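Electron transfer flavoprotein, beta subunit (Thermotoga maritima, PDB 7KOE) probably takes part in electron transfer as the beta subunit of an electron transfer flavoprotein, and binds flavin-adenine dinucleotide. Local coordinates at residues 169-174 / 186-191; 151-156 / 190-195; 158-163 / 175-180. All coordinates share one frame; numbering follows the deposited sequence.

Contact 1: 169-174 / 186-191; sequences KKEMVI and RLKLPA
Met172 and Leu187 lie side by side across two antiparallel strands, pointing the same way from one face of the sheet, and with Leu189 they make the close-packed part of this contact. The methyl of Met172 does the touching: CE rests 3.9 Å from Leu189 CD2, the two side chains meeting at about a right angle, and also reaches Leu187 CD1. Ile174 CG2 borders that same Leu187 methyl from farther along the strand, and Leu193 of strand 191-195 adjoins both Leu187 and Met172. In the backbone, Met172 and Leu187 form an antiparallel hydrogen-bonded pair. Met172 N gives a bond of 3.0 Å to Leu187 O, while the return bond from Leu187 N to Met172 O is weak, bent to 128° at the hydrogen. Before the strand begins, Lys170 O accepts from Leu189 N at 2.8 Å, and the aliphatic part of Lys170 crosses Leu189, its CD 3.6 Å from Leu189 CD1. Strands 171-177 and 181-188 are the two arms of a beta hairpin, and Arg186 also pairs in an antiparallel ladder with a strand of the neighbouring Electron transfer flavoprotein chain, carrying the sheet across the interface. On the other face Val173 stays buried: its CG2, set beside the backbone N (chi1 167°), lies over the Arg186 guanidinium, 3.8 Å from Arg186 NH2. Exposed Lys169 and Lys188 make the loose edge, Lys188 touching through CD, 3.7 Å from Lys170 O. There the like-charged ends of Lys169 and Arg186 lie close together, with the Glu171 carboxylate near both, though the exact place of its oxygen is doubtful. Firmer partners are Asp166 for Lys169 NZ and Glu164 for Arg186 NH2; Lys170 NZ pairs with Asp127.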
ATOM      1  N   LYS A 169     -52.876 -36.723 -29.274  1.00 71.26           N
ATOM      2  CA  LYS A 169     -52.199 -36.849 -30.593  1.00 71.26           C
ATOM      3  C   LYS A 169     -50.691 -36.615 -30.436  1.00 71.26           C
ATOM      4  O   LYS A 169     -49.973 -36.732 -31.449  1.00 71.26           O
ATOM      5  CB  LYS A 169     -52.804 -35.861 -31.595  1.00 71.26           C
ATOM      6  CG  LYS A 169     -54.097 -35.192 -31.149  1.00 71.26           C
ATOM      7  CD  LYS A 169     -55.014 -34.828 -32.298  1.00 71.26           C
ATOM      8  CE  LYS A 169     -54.425 -33.784 -33.223  1.00 71.26           C
ATOM      9  NZ  LYS A 169     -54.929 -32.426 -32.912  1.00 71.26           N
ATOM     10  N   LYS A 170     -50.240 -36.302 -29.217  1.00 64.91           N
ATOM     11  CA  LYS A 170     -48.800 -36.047 -28.941  1.00 64.91           C
ATOM     12  C   LYS A 170     -48.271 -35.024 -29.953  1.00 64.91           C
ATOM     13  O   LYS A 170     -47.196 -35.262 -30.529  1.00 64.91           O
ATOM     14  CB  LYS A 170     -47.996 -37.351 -28.988  1.00 64.91           C
ATOM     15  CG  LYS A 170     -46.994 -37.542 -27.856  1.00 64.91           C
ATOM     16  CD  LYS A 170     -47.340 -36.759 -26.607  1.00 64.91           C
ATOM     17  CE  LYS A 170     -48.400 -37.428 -25.760  1.00 64.91           C
ATOM     18  NZ  LYS A 170     -48.012 -37.478 -24.330  1.00 64.91           N
ATOM     19  N   GLU A 171     -49.016 -33.935 -30.155  1.00 60.87           N
ATOM     20  CA  GLU A 171     -48.618 -32.861 -31.104  1.00 60.87           C
ATOM     21  C   GLU A 171     -49.289 -31.561 -30.654  1.00 60.87           C
ATOM     22  O   GLU A 171     -50.493 -31.603 -30.350  1.00 60.87           O
ATOM     23  CB  GLU A 171     -49.018 -33.231 -32.533  1.00 60.87           C
ATOM     24  CG  GLU A 171     -50.519 -33.259 -32.757  1.00 60.87           C
ATOM     25  CD  GLU A 171     -50.939 -33.929 -34.054  1.00 60.87           C
ATOM     26  OE1 GLU A 171     -50.045 -34.294 -34.843  1.00 60.87           O
ATOM     27  OE2 GLU A 171     -52.156 -34.083 -34.272  1.00 60.87           O
ATOM     28  N   MET A 172     -48.538 -30.458 -30.617  1.00 55.39           N
ATOM     29  CA  MET A 172     -49.119 -29.172 -30.150  1.00 55.39           C
ATOM     30  C   MET A 172     -48.778 -28.035 -31.118  1.00 55.39           C
ATOM     31  O   MET A 172     -47.740 -28.114 -31.795  1.00 55.39           O
ATOM     32  CB  MET A 172     -48.616 -28.826 -28.746  1.00 55.39           C
ATOM     33  CG  MET A 172     -48.031 -27.437 -28.636  1.00 55.39           C
ATOM     34  SD  MET A 172     -46.751 -27.352 -27.364  1.00 55.39           S
ATOM     35  CE  MET A 172     -45.366 -28.062 -28.252  1.00 55.39           C
ATOM     36  N   VAL A 173     -49.644 -27.020 -31.141  1.00 48.71           N
ATOM     37  CA  VAL A 173     -49.548 -25.832 -31.981  1.00 48.71           C
ATOM     38  C   VAL A 173     -48.993 -24.683 -31.153  1.00 48.71           C
ATOM     39  O   VAL A 173     -49.594 -24.269 -30.155  1.00 48.71           O
ATOM     40  CB  VAL A 173     -50.898 -25.466 -32.613  1.00 48.71           C
ATOM     41  CG1 VAL A 173     -50.844 -24.079 -33.221  1.00 48.71           C
ATOM     42  CG2 VAL A 173     -51.227 -26.459 -33.697  1.00 48.71           C
ATOM     43  N   ILE A 174     -47.839 -24.180 -31.573  1.00 39.92           N
ATOM     44  CA  ILE A 174     -47.220 -23.010 -30.983  1.00 39.92           C
ATOM     45  C   ILE A 174     -47.363 -21.860 -31.969  1.00 39.92           C
ATOM     46  O   ILE A 174     -47.861 -22.028 -33.077  1.00 39.92           O
ATOM     47  CB  ILE A 174     -45.745 -23.261 -30.640  1.00 39.92           C
ATOM     48  CG1 ILE A 174     -44.929 -23.359 -31.926  1.00 39.92           C
ATOM     49  CG2 ILE A 174     -45.613 -24.539 -29.859  1.00 39.92           C
ATOM     50  CD1 ILE A 174     -43.471 -23.070 -31.752  1.00 39.92           C
ATOM     51  N   ARG A 186     -47.525 -26.679 -36.215  1.00 57.46           N
ATOM     52  CA  ARG A 186     -47.935 -27.941 -35.599  1.00 57.46           C
ATOM     53  C   ARG A 186     -46.681 -28.723 -35.251  1.00 57.46           C
ATOM     54  O   ARG A 186     -46.158 -29.489 -36.058  1.00 57.46           O
ATOM     55  CB  ARG A 186     -48.825 -28.754 -36.530  1.00 57.46           C
ATOM     56  CG  ARG A 186     -50.149 -28.120 -36.857  1.00 57.46           C
ATOM     57  CD  ARG A 186     -51.122 -29.129 -37.438  1.00 57.46           C
ATOM     58  NE  ARG A 186     -51.624 -30.037 -36.413  1.00 57.46           N
ATOM     59  CZ  ARG A 186     -52.704 -29.801 -35.677  1.00 57.46           C
ATOM     60  NH1 ARG A 186     -53.090 -30.681 -34.767  1.00 57.46           N
ATOM     61  NH2 ARG A 186     -53.399 -28.685 -35.851  1.00 57.46           N
ATOM     62  N   LEU A 187     -46.188 -28.532 -34.033  1.00 51.43           N
ATOM     63  CA  LEU A 187     -45.063 -29.327 -33.570  1.00 51.43           C
ATOM     64  C   LEU A 187     -45.507 -30.745 -33.256  1.00 51.43           C
ATOM     65  O   LEU A 187     -46.641 -30.987 -32.844  1.00 51.43           O
ATOM     66  CB  LEU A 187     -44.441 -28.704 -32.329  1.00 51.43           C
ATOM     67  CG  LEU A 187     -43.448 -27.571 -32.538  1.00 51.43           C
ATOM     68  CD1 LEU A 187     -42.693 -27.413 -31.269  1.00 51.43           C
ATOM     69  CD2 LEU A 187     -42.495 -27.877 -33.664  1.00 51.43           C
ATOM     70  N   LYS A 188     -44.597 -31.688 -33.448  1.00 52.93           N
ATOM     71  CA  LYS A 188     -44.846 -33.091 -33.155  1.00 52.93           C
ATOM     72  C   LYS A 188     -44.084 -33.459 -31.892  1.00 52.93           C
ATOM     73  O   LYS A 188     -42.852 -33.378 -31.865  1.00 52.93           O
ATOM     74  CB  LYS A 188     -44.421 -33.979 -34.323  1.00 52.93           C
ATOM     75  CG  LYS A 188     -44.641 -35.463 -34.087  1.00 52.93           C
ATOM     76  CD  LYS A 188     -46.118 -35.801 -34.025  1.00 52.93           C
ATOM     77  CE  LYS A 188     -46.331 -37.268 -33.706  1.00 52.93           C
ATOM     78  NZ  LYS A 188     -45.806 -38.152 -34.782  1.00 52.93           N
ATOM     79  N   LEU A 189     -44.814 -33.846 -30.851  1.00 48.33           N
ATOM     80  CA  LEU A 189     -44.170 -34.269 -29.618  1.00 48.33           C
ATOM     81  C   LEU A 189     -43.493 -35.623 -29.827  1.00 48.33           C
ATOM     82  O   LEU A 189     -44.052 -36.498 -30.493  1.00 48.33           O
ATOM     83  CB  LEU A 189     -45.181 -34.355 -28.477  1.00 48.33           C
ATOM     84  CG  LEU A 189     -45.858 -33.055 -28.037  1.00 48.33           C
ATOM     85  CD1 LEU A 189     -46.523 -33.246 -26.687  1.00 48.33           C
ATOM     86  CD2 LEU A 189     -44.880 -31.892 -27.992  1.00 48.33           C
ATOM     87  N   PRO A 190     -42.290 -35.834 -29.270  1.00 41.86           N
ATOM     88  CA  PRO A 190     -41.492 -35.005 -28.358  1.00 41.86           C
ATOM     89  C   PRO A 190     -40.813 -33.809 -29.009  1.00 41.86           C
ATOM     90  O   PRO A 190     -40.141 -33.958 -30.023  1.00 41.86           O
ATOM     91  CB  PRO A 190     -40.434 -35.982 -27.842  1.00 41.86           C
ATOM     92  CG  PRO A 190     -40.883 -37.337 -28.269  1.00 41.86           C
ATOM     93  CD  PRO A 190     -41.627 -37.118 -29.524  1.00 41.86           C
ATOM     94  N   ALA A 191     -41.002 -32.634 -28.416  1.00 34.77           N
ATOM     95  CA  ALA A 191     -40.498 -31.387 -28.960  1.00 34.77           C
ATOM     96  C   ALA A 191     -39.651 -30.676 -27.920  1.00 34.77           C
ATOM     97  O   ALA A 191     -39.711 -30.975 -26.729  1.00 34.77           O
ATOM     98  CB  ALA A 191     -41.639 -30.473 -29.407  1.00 34.77           C
TER

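Contact 2: 151-156 / 190-195; sequences FGYALG and PAVLTI
Pro190, preceded by a cis peptide bond, lays CB over the centre of the Tyr153 ring, a CH-pi contact 3.5 Å from the centroid and 12° off the ring normal. Tyr153 CG lies anti to the carbonyl carbon (chi1 -73°), which sets the ring against Pro190. Phe151 CB covers the opposite face, and Tyr153 OH hydrogen-bonds to Lys125. With an alanine at Tyr153 the ring is gone, which would probably open a gap between Pro190 and Phe151 and leave Lys125 without its hydroxyl partner. Pro190 O takes a weak bond from Ala154 N. Ala191 CB then meets Ala154 CB at 4.1 Å. At Val192 the backbone grips both ways: its N bonds to Ala154 O at 2.8 Å, nearly straight at 171°, and its O accepts from Gly156 N at 3.2 Å. Val192 CG2 comes to the edge of the Tyr153 ring, 3.7 Å from Tyr153 CD2. Leu193 CA makes a CA-H...O contact with Gly156 O. Thr194 OG1, hydrogen-bonded to Thr131, nears Leu155 CD1; its side chain is about 6 Å from the FAD. Strand 191-195 lies between parallel strands 154-162 and 128-132, the latter ending at FAD-binding Gly132, in the alpha/beta nucleotide-binding core of the HUP clan.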
ATOM      1  N   PHE A 151     -31.472 -34.891 -29.062  1.00 40.15           N
ATOM      2  CA  PHE A 151     -32.584 -35.818 -28.975  1.00 40.15           C
ATOM      3  C   PHE A 151     -33.207 -36.098 -30.329  1.00 40.15           C
ATOM      4  O   PHE A 151     -33.911 -37.104 -30.475  1.00 40.15           O
ATOM      5  CB  PHE A 151     -33.650 -35.269 -28.034  1.00 40.15           C
ATOM      6  CG  PHE A 151     -33.224 -35.219 -26.608  1.00 40.15           C
ATOM      7  CD1 PHE A 151     -33.299 -36.346 -25.812  1.00 40.15           C
ATOM      8  CD2 PHE A 151     -32.744 -34.047 -26.062  1.00 40.15           C
ATOM      9  CE1 PHE A 151     -32.902 -36.298 -24.500  1.00 40.15           C
ATOM     10  CE2 PHE A 151     -32.346 -33.993 -24.755  1.00 40.15           C
ATOM     11  CZ  PHE A 151     -32.425 -35.121 -23.974  1.00 40.15           C
ATOM     12  N   GLY A 152     -32.956 -35.249 -31.317  1.00 40.13           N
ATOM     13  CA  GLY A 152     -33.666 -35.354 -32.575  1.00 40.13           C
ATOM     14  C   GLY A 152     -35.121 -34.977 -32.425  1.00 40.13           C
ATOM     15  O   GLY A 152     -35.996 -35.662 -32.966  1.00 40.13           O
ATOM     16  N   TYR A 153     -35.399 -33.911 -31.686  1.00 41.10           N
ATOM     17  CA  TYR A 153     -36.759 -33.482 -31.410  1.00 41.10           C
ATOM     18  C   TYR A 153     -37.118 -32.289 -32.284  1.00 41.10           C
ATOM     19  O   TYR A 153     -36.256 -31.637 -32.874  1.00 41.10           O
ATOM     20  CB  TYR A 153     -36.926 -33.109 -29.935  1.00 41.10           C
ATOM     21  CG  TYR A 153     -36.960 -34.269 -28.960  1.00 41.10           C
ATOM     22  CD1 TYR A 153     -36.961 -35.587 -29.401  1.00 41.10           C
ATOM     23  CD2 TYR A 153     -36.999 -34.036 -27.592  1.00 41.10           C
ATOM     24  CE1 TYR A 153     -36.983 -36.638 -28.508  1.00 41.10           C
ATOM     25  CE2 TYR A 153     -37.028 -35.079 -26.692  1.00 41.10           C
ATOM     26  CZ  TYR A 153     -37.018 -36.377 -27.155  1.00 41.10           C
ATOM     27  OH  TYR A 153     -37.048 -37.419 -26.260  1.00 41.10           O
ATOM     28  N   ALA A 154     -38.413 -32.009 -32.354  1.00 37.05           N
ATOM     29  CA  ALA A 154     -38.895 -30.856 -33.099  1.00 37.05           C
ATOM     30  C   ALA A 154     -38.577 -29.581 -32.334  1.00 37.05           C
ATOM     31  O   ALA A 154     -38.996 -29.418 -31.187  1.00 37.05           O
ATOM     32  CB  ALA A 154     -40.396 -30.979 -33.332  1.00 37.05           C
ATOM     33  N   LEU A 155     -37.842 -28.671 -32.960  1.00 34.62           N
ATOM     34  CA  LEU A 155     -37.479 -27.413 -32.324  1.00 34.62           C
ATOM     35  C   LEU A 155     -38.535 -26.367 -32.644  1.00 34.62           C
ATOM     36  O   LEU A 155     -38.619 -25.888 -33.778  1.00 34.62           O
ATOM     37  CB  LEU A 155     -36.110 -26.934 -32.789  1.00 34.62           C
ATOM     38  CG  LEU A 155     -35.722 -25.588 -32.187  1.00 34.62           C
ATOM     39  CD1 LEU A 155     -35.480 -25.721 -30.702  1.00 34.62           C
ATOM     40  CD2 LEU A 155     -34.508 -25.042 -32.876  1.00 34.62           C
ATOM     41  N   GLY A 156     -39.343 -26.016 -31.655  1.00 31.47           N
ATOM     42  CA  GLY A 156     -40.152 -24.826 -31.782  1.00 31.47           C
ATOM     43  C   GLY A 156     -39.559 -23.709 -30.962  1.00 31.47           C
ATOM     44  O   GLY A 156     -39.756 -23.659 -29.748  1.00 31.47           O
ATOM     45  N   PRO A 190     -42.290 -35.834 -29.270  1.00 41.86           N
ATOM     46  CA  PRO A 190     -41.492 -35.005 -28.358  1.00 41.86           C
ATOM     47  C   PRO A 190     -40.813 -33.809 -29.009  1.00 41.86           C
ATOM     48  O   PRO A 190     -40.141 -33.958 -30.023  1.00 41.86           O
ATOM     49  CB  PRO A 190     -40.434 -35.982 -27.842  1.00 41.86           C
ATOM     50  CG  PRO A 190     -40.883 -37.337 -28.269  1.00 41.86           C
ATOM     51  CD  PRO A 190     -41.627 -37.118 -29.524  1.00 41.86           C
ATOM     52  N   ALA A 191     -41.002 -32.634 -28.416  1.00 34.77           N
ATOM     53  CA  ALA A 191     -40.498 -31.387 -28.960  1.00 34.77           C
ATOM     54  C   ALA A 191     -39.651 -30.676 -27.920  1.00 34.77           C
ATOM     55  O   ALA A 191     -39.711 -30.975 -26.729  1.00 34.77           O
ATOM     56  CB  ALA A 191     -41.639 -30.473 -29.407  1.00 34.77           C
ATOM     57  N   VAL A 192     -38.853 -29.726 -28.387  1.00 27.81           N
ATOM     58  CA  VAL A 192     -38.038 -28.885 -27.523  1.00 27.81           C
ATOM     59  C   VAL A 192     -38.486 -27.453 -27.767  1.00 27.81           C
ATOM     60  O   VAL A 192     -38.150 -26.849 -28.792  1.00 27.81           O
ATOM     61  CB  VAL A 192     -36.539 -29.057 -27.781  1.00 27.81           C
ATOM     62  CG1 VAL A 192     -35.736 -28.060 -26.965  1.00 27.81           C
ATOM     63  CG2 VAL A 192     -36.119 -30.463 -27.439  1.00 27.81           C
ATOM     64  N   LEU A 193     -39.264 -26.907 -26.843  1.00 25.94           N
ATOM     65  CA  LEU A 193     -39.702 -25.533 -26.979  1.00 25.94           C
ATOM     66  C   LEU A 193     -38.613 -24.581 -26.506  1.00 25.94           C
ATOM     67  O   LEU A 193     -37.609 -24.979 -25.917  1.00 25.94           O
ATOM     68  CB  LEU A 193     -40.990 -25.298 -26.200  1.00 25.94           C
ATOM     69  CG  LEU A 193     -42.246 -25.908 -26.809  1.00 25.94           C
ATOM     70  CD1 LEU A 193     -43.473 -25.527 -26.020  1.00 25.94           C
ATOM     71  CD2 LEU A 193     -42.379 -25.427 -28.210  1.00 25.94           C
ATOM     72  N   THR A 194     -38.819 -23.302 -26.786  1.00 25.25           N
ATOM     73  CA  THR A 194     -37.865 -22.262 -26.420  1.00 25.25           C
ATOM     74  C   THR A 194     -38.679 -20.991 -26.236  1.00 25.25           C
ATOM     75  O   THR A 194     -39.142 -20.398 -27.213  1.00 25.25           O
ATOM     76  CB  THR A 194     -36.784 -22.116 -27.487  1.00 25.25           C
ATOM     77  OG1 THR A 194     -35.950 -23.280 -27.483  1.00 25.25           O
ATOM     78  CG2 THR A 194     -35.923 -20.923 -27.245  1.00 25.25           C
ATOM     79  N   ILE A 195     -38.880 -20.602 -24.986  1.00 25.33           N
ATOM     80  CA  ILE A 195     -39.944 -19.687 -24.593  1.00 25.33           C
ATOM     81  C   ILE A 195     -39.394 -18.275 -24.471  1.00 25.33           C
ATOM     82  O   ILE A 195     -38.297 -18.068 -23.942  1.00 25.33           O
ATOM     83  CB  ILE A 195     -40.579 -20.149 -23.269  1.00 25.33           C
ATOM     84  CG1 ILE A 195     -40.835 -21.655 -23.293  1.00 25.33           C
ATOM     85  CG2 ILE A 195     -41.860 -19.417 -23.006  1.00 25.33           C
ATOM     86  CD1 ILE A 195     -41.865 -22.091 -24.288  1.00 25.33           C
TER

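Contact 3: 158-163 / 175-180; sequences YVVRIE and VRRLDQ
Val175 lies alongside Arg161 and reaches Glu163 where two antiparallel strands meet. Its CB lies 3.9 Å from Arg161 CB, the two side chains running side by side and pointing the same way. From there CG1, anti to the backbone N (chi1 -180°), comes 4.1 Å from Arg161 NH2. The other branch, CG2, touches Arg161 CB and ends 3.2 Å from Glu163 OE2, the Glu163 side chain coming at a slant to that of Val175; Glu163 and Arg161 NE form a long salt bridge, the oxygen lying in the guanidinium plane at its edge. Strands 154-162 and 171-177 form a beta hairpin, and the chain turns a corner at Tyr158, so that the part before it runs beside strand 191-195 and the part after it pairs with strand 171-177. Tyr158 O accepts from Arg177 N at 2.8 Å, almost straight at 168°, and Val160 N gives to Val175 O at 2.9 Å. Val160 CG2 meets Arg177 CB at 3.7 Å, whereas Tyr158 CB rests 3.4 Å from Arg177 O. Arg176, on the other face beside Val159, reaches Glu107 of the neighbouring Electron transfer flavoprotein chain in a salt bridge, and Arg177 NH1 hydrogen-bonds to Asn208 of that chain.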
ATOM      1  N   TYR A 158     -38.653 -19.547 -30.028  1.00 35.34           N
ATOM      2  CA  TYR A 158     -39.269 -18.217 -29.918  1.00 35.34           C
ATOM      3  C   TYR A 158     -40.790 -18.295 -29.800  1.00 35.34           C
ATOM      4  O   TYR A 158     -41.526 -17.625 -30.523  1.00 35.34           O
ATOM      5  CB  TYR A 158     -38.856 -17.311 -31.080  1.00 35.34           C
ATOM      6  CG  TYR A 158     -37.388 -17.372 -31.389  1.00 35.34           C
ATOM      7  CD1 TYR A 158     -36.473 -16.686 -30.612  1.00 35.34           C
ATOM      8  CD2 TYR A 158     -36.915 -18.116 -32.457  1.00 35.34           C
ATOM      9  CE1 TYR A 158     -35.128 -16.743 -30.884  1.00 35.34           C
ATOM     10  CE2 TYR A 158     -35.572 -18.185 -32.732  1.00 35.34           C
ATOM     11  CZ  TYR A 158     -34.683 -17.491 -31.945  1.00 35.34           C
ATOM     12  OH  TYR A 158     -33.337 -17.545 -32.216  1.00 35.34           O
ATOM     13  N   VAL A 159     -41.256 -19.110 -28.865  1.00 28.65           N
ATOM     14  CA  VAL A 159     -42.684 -19.348 -28.696  1.00 28.65           C
ATOM     15  C   VAL A 159     -43.329 -18.141 -28.033  1.00 28.65           C
ATOM     16  O   VAL A 159     -42.876 -17.678 -26.982  1.00 28.65           O
ATOM     17  CB  VAL A 159     -42.919 -20.617 -27.872  1.00 28.65           C
ATOM     18  CG1 VAL A 159     -44.384 -20.930 -27.799  1.00 28.65           C
ATOM     19  CG2 VAL A 159     -42.165 -21.752 -28.479  1.00 28.65           C
ATOM     20  N   VAL A 160     -44.385 -17.621 -28.656  1.00 32.40           N
ATOM     21  CA  VAL A 160     -45.154 -16.527 -28.092  1.00 32.40           C
ATOM     22  C   VAL A 160     -46.527 -16.979 -27.601  1.00 32.40           C
ATOM     23  O   VAL A 160     -47.025 -16.442 -26.605  1.00 32.40           O
ATOM     24  CB  VAL A 160     -45.282 -15.378 -29.115  1.00 32.40           C
ATOM     25  CG1 VAL A 160     -45.834 -14.114 -28.480  1.00 32.40           C
ATOM     26  CG2 VAL A 160     -43.941 -15.078 -29.703  1.00 32.40           C
ATOM     27  N   ARG A 161     -47.141 -17.966 -28.243  1.00 37.75           N
ATOM     28  CA  ARG A 161     -48.423 -18.475 -27.786  1.00 37.75           C
ATOM     29  C   ARG A 161     -48.416 -19.992 -27.839  1.00 37.75           C
ATOM     30  O   ARG A 161     -47.618 -20.609 -28.544  1.00 37.75           O
ATOM     31  CB  ARG A 161     -49.580 -17.926 -28.624  1.00 37.75           C
ATOM     32  CG  ARG A 161     -50.236 -16.697 -28.042  1.00 37.75           C
ATOM     33  CD  ARG A 161     -51.496 -16.345 -28.806  1.00 37.75           C
ATOM     34  NE  ARG A 161     -51.207 -15.991 -30.191  1.00 37.75           N
ATOM     35  CZ  ARG A 161     -50.881 -14.768 -30.596  1.00 37.75           C
ATOM     36  NH1 ARG A 161     -50.802 -13.777 -29.719  1.00 37.75           N
ATOM     37  NH2 ARG A 161     -50.633 -14.536 -31.877  1.00 37.75           N
ATOM     38  N   ILE A 162     -49.317 -20.586 -27.068  1.00 39.23           N
ATOM     39  CA  ILE A 162     -49.556 -22.023 -27.064  1.00 39.23           C
ATOM     40  C   ILE A 162     -51.049 -22.200 -27.292  1.00 39.23           C
ATOM     41  O   ILE A 162     -51.862 -21.715 -26.495  1.00 39.23           O
ATOM     42  CB  ILE A 162     -49.119 -22.682 -25.750  1.00 39.23           C
ATOM     43  CG1 ILE A 162     -47.610 -22.545 -25.530  1.00 39.23           C
ATOM     44  CG2 ILE A 162     -49.527 -24.131 -25.740  1.00 39.23           C
ATOM     45  CD1 ILE A 162     -46.764 -23.447 -26.389  1.00 39.23           C
ATOM     46  N   GLU A 163     -51.404 -22.808 -28.426  1.00 51.95           N
ATOM     47  CA  GLU A 163     -52.834 -22.991 -28.792  1.00 51.95           C
ATOM     48  C   GLU A 163     -53.320 -24.360 -28.314  1.00 51.95           C
ATOM     49  O   GLU A 163     -53.692 -24.476 -27.132  1.00 51.95           O
ATOM     50  CB  GLU A 163     -53.013 -22.847 -30.303  1.00 51.95           C
ATOM     51  CG  GLU A 163     -52.051 -21.856 -30.929  1.00 51.95           C
ATOM     52  CD  GLU A 163     -52.264 -20.420 -30.484  1.00 51.95           C
ATOM     53  OE1 GLU A 163     -52.327 -20.188 -29.263  1.00 51.95           O
ATOM     54  OE2 GLU A 163     -52.368 -19.541 -31.361  1.00 51.95           O
ATOM     55  N   VAL A 175     -46.946 -20.670 -31.546  1.00 34.78           N
ATOM     56  CA  VAL A 175     -46.854 -19.505 -32.427  1.00 34.78           C
ATOM     57  C   VAL A 175     -45.427 -18.981 -32.285  1.00 34.78           C
ATOM     58  O   VAL A 175     -45.115 -18.208 -31.377  1.00 34.78           O
ATOM     59  CB  VAL A 175     -47.888 -18.423 -32.098  1.00 34.78           C
ATOM     60  CG1 VAL A 175     -47.749 -17.253 -33.032  1.00 34.78           C
ATOM     61  CG2 VAL A 175     -49.288 -18.971 -32.218  1.00 34.78           C
ATOM     62  N   ARG A 176     -44.544 -19.425 -33.173  1.00 41.57           N
ATOM     63  CA  ARG A 176     -43.155 -18.994 -33.161  1.00 41.57           C
ATOM     64  C   ARG A 176     -43.038 -17.595 -33.746  1.00 41.57           C
ATOM     65  O   ARG A 176     -43.648 -17.287 -34.769  1.00 41.57           O
ATOM     66  CB  ARG A 176     -42.297 -19.979 -33.960  1.00 41.57           C
ATOM     67  CG  ARG A 176     -41.100 -19.368 -34.685  1.00 41.57           C
ATOM     68  CD  ARG A 176     -40.561 -20.262 -35.769  1.00 41.57           C
ATOM     69  NE  ARG A 176     -39.867 -21.424 -35.237  1.00 41.57           N
ATOM     70  CZ  ARG A 176     -39.454 -22.441 -35.982  1.00 41.57           C
ATOM     71  NH1 ARG A 176     -39.671 -22.431 -37.290  1.00 41.57           N
ATOM     72  NH2 ARG A 176     -38.827 -23.466 -35.425  1.00 41.57           N
ATOM     73  N   ARG A 177     -42.261 -16.741 -33.090  1.00 43.77           N
ATOM     74  CA  ARG A 177     -41.949 -15.426 -33.631  1.00 43.77           C
ATOM     75  C   ARG A 177     -40.729 -15.511 -34.536  1.00 43.77           C
ATOM     76  O   ARG A 177     -39.692 -16.049 -34.140  1.00 43.77           O
ATOM     77  CB  ARG A 177     -41.687 -14.426 -32.511  1.00 43.77           C
ATOM     78  CG  ARG A 177     -41.071 -13.127 -32.973  1.00 43.77           C
ATOM     79  CD  ARG A 177     -40.663 -12.283 -31.801  1.00 43.77           C
ATOM     80  NE  ARG A 177     -41.803 -11.617 -31.189  1.00 43.77           N
ATOM     81  CZ  ARG A 177     -42.199 -10.389 -31.499  1.00 43.77           C
ATOM     82  NH1 ARG A 177     -41.549  -9.698 -32.422  1.00 43.77           N
ATOM     83  NH2 ARG A 177     -43.250  -9.857 -30.892  1.00 43.77           N
ATOM     84  N   LEU A 178     -40.858 -14.983 -35.744  1.00 52.20           N
ATOM     85  CA  LEU A 178     -39.734 -14.767 -36.642  1.00 52.20           C
ATOM     86  C   LEU A 178     -39.656 -13.282 -36.974  1.00 52.20           C
ATOM     87  O   LEU A 178     -40.395 -12.463 -36.426  1.00 52.20           O
ATOM     88  CB  LEU A 178     -39.868 -15.624 -37.900  1.00 52.20           C
ATOM     89  CG  LEU A 178     -39.693 -17.122 -37.660  1.00 52.20           C
ATOM     90  CD1 LEU A 178     -39.765 -17.884 -38.963  1.00 52.20           C
ATOM     91  CD2 LEU A 178     -38.383 -17.406 -36.948  1.00 52.20           C
ATOM     92  N   ASP A 179     -38.748 -12.928 -37.882  1.00 57.62           N
ATOM     93  CA  ASP A 179     -38.567 -11.518 -38.203  1.00 57.62           C
ATOM     94  C   ASP A 179     -39.554 -11.026 -39.251  1.00 57.62           C
ATOM     95  O   ASP A 179     -39.897  -9.838 -39.259  1.00 57.62           O
ATOM     96  CB  ASP A 179     -37.137 -11.262 -38.661  1.00 57.62           C
ATOM     97  CG  ASP A 179     -36.153 -11.317 -37.519  1.00 57.62           C
ATOM     98  OD1 ASP A 179     -36.552 -11.018 -36.374  1.00 57.62           O
ATOM     99  OD2 ASP A 179     -34.979 -11.647 -37.762  1.00 57.62           O
ATOM    100  N   GLN A 180     -40.019 -11.900 -40.141  1.00 58.18           N
ATOM    101  CA  GLN A 180     -41.073 -11.508 -41.064  1.00 58.18           C
ATOM    102  C   GLN A 180     -42.449 -11.562 -40.424  1.00 58.18           C
ATOM    103  O   GLN A 180     -43.406 -11.036 -41.002  1.00 58.18           O
ATOM    104  CB  GLN A 180     -41.054 -12.398 -42.309  1.00 58.18           C
ATOM    105  CG  GLN A 180     -41.580 -13.810 -42.093  1.00 58.18           C
ATOM    106  CD  GLN A 180     -40.514 -14.775 -41.621  1.00 58.18           C
ATOM    107  OE1 GLN A 180     -39.459 -14.367 -41.147  1.00 58.18           O
ATOM    108  NE2 GLN A 180     -40.784 -16.066 -41.756  1.00 58.18           N
TER

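All three contacts belong to one mixed sheet. Contact 2 joins strand 154-162 to strand 191-195, contact 3 joins the far half of strand 154-162 to strand 171-177, and contact 1 joins strand 171-177 to strand 181-188. Contact centres lie about 9 Å (1 and 2), 13 Å (2 and 3) and 14 Å (1 and 3) apart. Along the chain contact 3 falls within the span of contact 2, while contacts 1 and 3 alternate; 1 and 2 share Pro190 and Ala191. Leu193, Ile174, Leu187, Val159 and Ile162 pack together between them. The two hairpins share strand 171-177 and join the FAD-side strands through 191-195; all three contacts touch the neighbouring Electron transfer flavoprotein chain.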